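Local coordinates for kinesin-like protein KAR3 (Saccharomyces cerevisiae, PDB 1F9V) that probably hydrolyses ATP to drive movement along microtubules, as a kinesin-related motor, and here holds ADP and magnesium in its motor domain, at residues 64-69 with 98-103. The protein carries 2 engineered substitutions. Residues are numbered along the deposited sequence; the frame is centred on the assembly and turned at random.
Sequences DTNVDV and KTFTML. With MG (magnesium ion), chain B; ADP (adenosine-5'-diphosphate), chain C.
At the nucleotide site of the kinesin motor domain, Asn66, in the first turn of helix 66-77, reaches across to Phe100 on the short helix that follows the phosphate-binding loop. Its amide ND2 donates to the backbone carbonyl Phe100 O at 3.2 Å; the N-H points fairly straight (158°), with the acceptor close to the amide plane but the donor lifted above the carbonyl plane. The other half of the amide meets the ring: Asn66 OD1 sits at the edge of Phe100, 3.4 Å from CE1, the two planes 59° apart. That oxygen also accepts from Arg10 NH1, so both ends of the amide are engaged and its rotation is fixed. With CG anti to the backbone N (chi1 -176°), the Phe100 ring turns one face to the adenine, and ADP C5 lies 3.4 Å above that face, displaced toward the rim. At the start of helix 66-77, Thr65 and Asp68 form a capping box, Asp68 N giving to Thr65 OG1 at 3.2 Å. Lys98 NZ holds ADP O1B at 2.9 Å, while Thr99 OG1 binds magnesium at 2.2 Å, the consecutive lysine and threonine roles expected of a Walker A P-loop.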
# COMPACT_ATOMS: atom_id res chain seq x y z
N ASP A 64 -16.70 5.32 6.02
CA ASP A 64 -15.41 6.01 5.97
C ASP A 64 -15.00 6.45 4.58
O ASP A 64 -14.74 5.62 3.71
CB ASP A 64 -14.33 5.12 6.57
CG ASP A 64 -14.42 5.03 8.08
OD1 ASP A 64 -14.52 6.09 8.73
OD2 ASP A 64 -14.38 3.91 8.62
N THR A 65 -14.95 7.76 4.37
CA THR A 65 -14.57 8.34 3.09
C THR A 65 -13.04 8.41 2.98
O THR A 65 -12.32 8.13 3.93
CB THR A 65 -15.11 9.77 2.96
OG1 THR A 65 -14.48 10.60 3.94
CG2 THR A 65 -16.62 9.81 3.19
N ASN A 66 -12.56 8.81 1.81
CA ASN A 66 -11.12 8.96 1.61
C ASN A 66 -10.56 10.00 2.57
O ASN A 66 -9.45 9.85 3.09
CB ASN A 66 -10.83 9.34 0.16
CG ASN A 66 -10.72 8.13 -0.74
OD1 ASN A 66 -11.03 7.01 -0.32
ND2 ASN A 66 -10.29 8.33 -1.98
N VAL A 67 -11.33 11.06 2.84
CA VAL A 67 -10.88 12.09 3.77
C VAL A 67 -10.75 11.49 5.19
O VAL A 67 -9.79 11.78 5.91
CB VAL A 67 -11.86 13.30 3.79
CG1 VAL A 67 -11.65 14.15 5.02
CG2 VAL A 67 -11.67 14.13 2.52
N ASP A 68 -11.71 10.65 5.58
CA ASP A 68 -11.67 10.00 6.89
C ASP A 68 -10.44 9.09 7.00
O ASP A 68 -9.78 9.03 8.03
CB ASP A 68 -12.93 9.16 7.12
CG ASP A 68 -14.19 9.99 7.15
OD1 ASP A 68 -14.12 11.17 7.56
OD2 ASP A 68 -15.26 9.46 6.75
N VAL A 69 -10.14 8.37 5.92
CA VAL A 69 -9.00 7.46 5.91
C VAL A 69 -7.70 8.23 6.09
O VAL A 69 -6.84 7.85 6.87
CB VAL A 69 -8.94 6.66 4.59
CG1 VAL A 69 -7.58 5.96 4.45
CG2 VAL A 69 -10.08 5.64 4.55
N LYS A 98 -8.70 -0.74 -4.23
CA LYS A 98 -7.29 -0.32 -4.09
C LYS A 98 -6.99 1.01 -4.79
O LYS A 98 -6.42 1.93 -4.19
CB LYS A 98 -6.35 -1.40 -4.65
CG LYS A 98 -6.37 -2.70 -3.88
CD LYS A 98 -5.51 -3.78 -4.53
CE LYS A 98 -5.83 -3.98 -6.00
NZ LYS A 98 -7.12 -4.70 -6.23
N THR A 99 -7.36 1.11 -6.06
CA THR A 99 -7.10 2.32 -6.82
C THR A 99 -7.89 3.52 -6.32
O THR A 99 -7.37 4.63 -6.28
CB THR A 99 -7.38 2.10 -8.30
OG1 THR A 99 -6.54 1.04 -8.76
CG2 THR A 99 -7.10 3.35 -9.11
N PHE A 100 -9.15 3.30 -5.95
CA PHE A 100 -9.97 4.39 -5.44
C PHE A 100 -9.30 4.94 -4.18
O PHE A 100 -9.20 6.14 -3.98
CB PHE A 100 -11.38 3.90 -5.08
CG PHE A 100 -12.30 5.01 -4.62
CD1 PHE A 100 -12.31 5.42 -3.29
CD2 PHE A 100 -13.14 5.64 -5.52
CE1 PHE A 100 -13.15 6.45 -2.86
CE2 PHE A 100 -13.99 6.68 -5.10
CZ PHE A 100 -13.99 7.08 -3.77
N THR A 101 -8.82 4.02 -3.35
CA THR A 101 -8.16 4.39 -2.11
C THR A 101 -6.86 5.15 -2.35
O THR A 101 -6.61 6.17 -1.70
CB THR A 101 -7.86 3.14 -1.27
OG1 THR A 101 -9.09 2.60 -0.78
CG2 THR A 101 -6.95 3.47 -0.08
N MET A 102 -6.06 4.67 -3.29
CA MET A 102 -4.77 5.29 -3.56
C MET A 102 -4.76 6.44 -4.57
O MET A 102 -4.01 7.40 -4.41
CB MET A 102 -3.77 4.24 -4.06
CG MET A 102 -3.59 3.04 -3.16
SD MET A 102 -2.88 3.47 -1.57
CE MET A 102 -1.25 3.99 -2.08
N LEU A 103 -5.61 6.34 -5.58
CA LEU A 103 -5.62 7.32 -6.66
C LEU A 103 -6.86 8.18 -6.91
O LEU A 103 -6.88 8.94 -7.88
CB LEU A 103 -5.26 6.61 -7.97
CG LEU A 103 -3.83 6.60 -8.56
CD1 LEU A 103 -2.90 7.48 -7.76
CD2 LEU A 103 -3.33 5.17 -8.59
MG MG B . -7.23 -0.86 -9.57
PB ADP C . -9.57 -2.12 -7.43
O1B ADP C . -9.30 -2.81 -6.14
O2B ADP C . -8.44 -1.02 -7.73
O3B ADP C . -9.69 -3.09 -8.55
PA ADP C . -11.27 0.19 -7.75
O1A ADP C . -10.70 1.15 -6.80
O2A ADP C . -10.77 0.49 -9.09
O3A ADP C . -10.90 -1.28 -7.32
O5' ADP C . -12.85 0.32 -7.78
C5' ADP C . -13.83 -0.69 -7.54
C4' ADP C . -15.19 0.05 -7.72
O4' ADP C . -15.62 0.42 -6.41
C3' ADP C . -15.07 1.38 -8.48
O3' ADP C . -16.21 1.65 -9.32
C2' ADP C . -14.91 2.45 -7.41
O2' ADP C . -15.30 3.76 -7.84
C1' ADP C . -15.72 1.85 -6.26
N9 ADP C . -15.15 2.19 -4.92
C8 ADP C . -14.10 1.56 -4.36
N7 ADP C . -13.87 2.06 -3.16
C5 ADP C . -14.75 3.00 -2.93
C6 ADP C . -15.02 3.85 -1.87
N6 ADP C . -14.26 3.80 -0.77
N1 ADP C . -16.05 4.74 -1.94
C2 ADP C . -16.84 4.82 -3.04
N3 ADP C . -16.60 3.99 -4.07
C4 ADP C . -15.58 3.09 -4.06
O HOH W 1 -5.52 -1.71 -8.44
O HOH W 2 -8.85 0.15 -10.63
O HOH W 3 -7.83 -2.95 -10.26
O HOH W 4 -6.09 -0.46 -11.42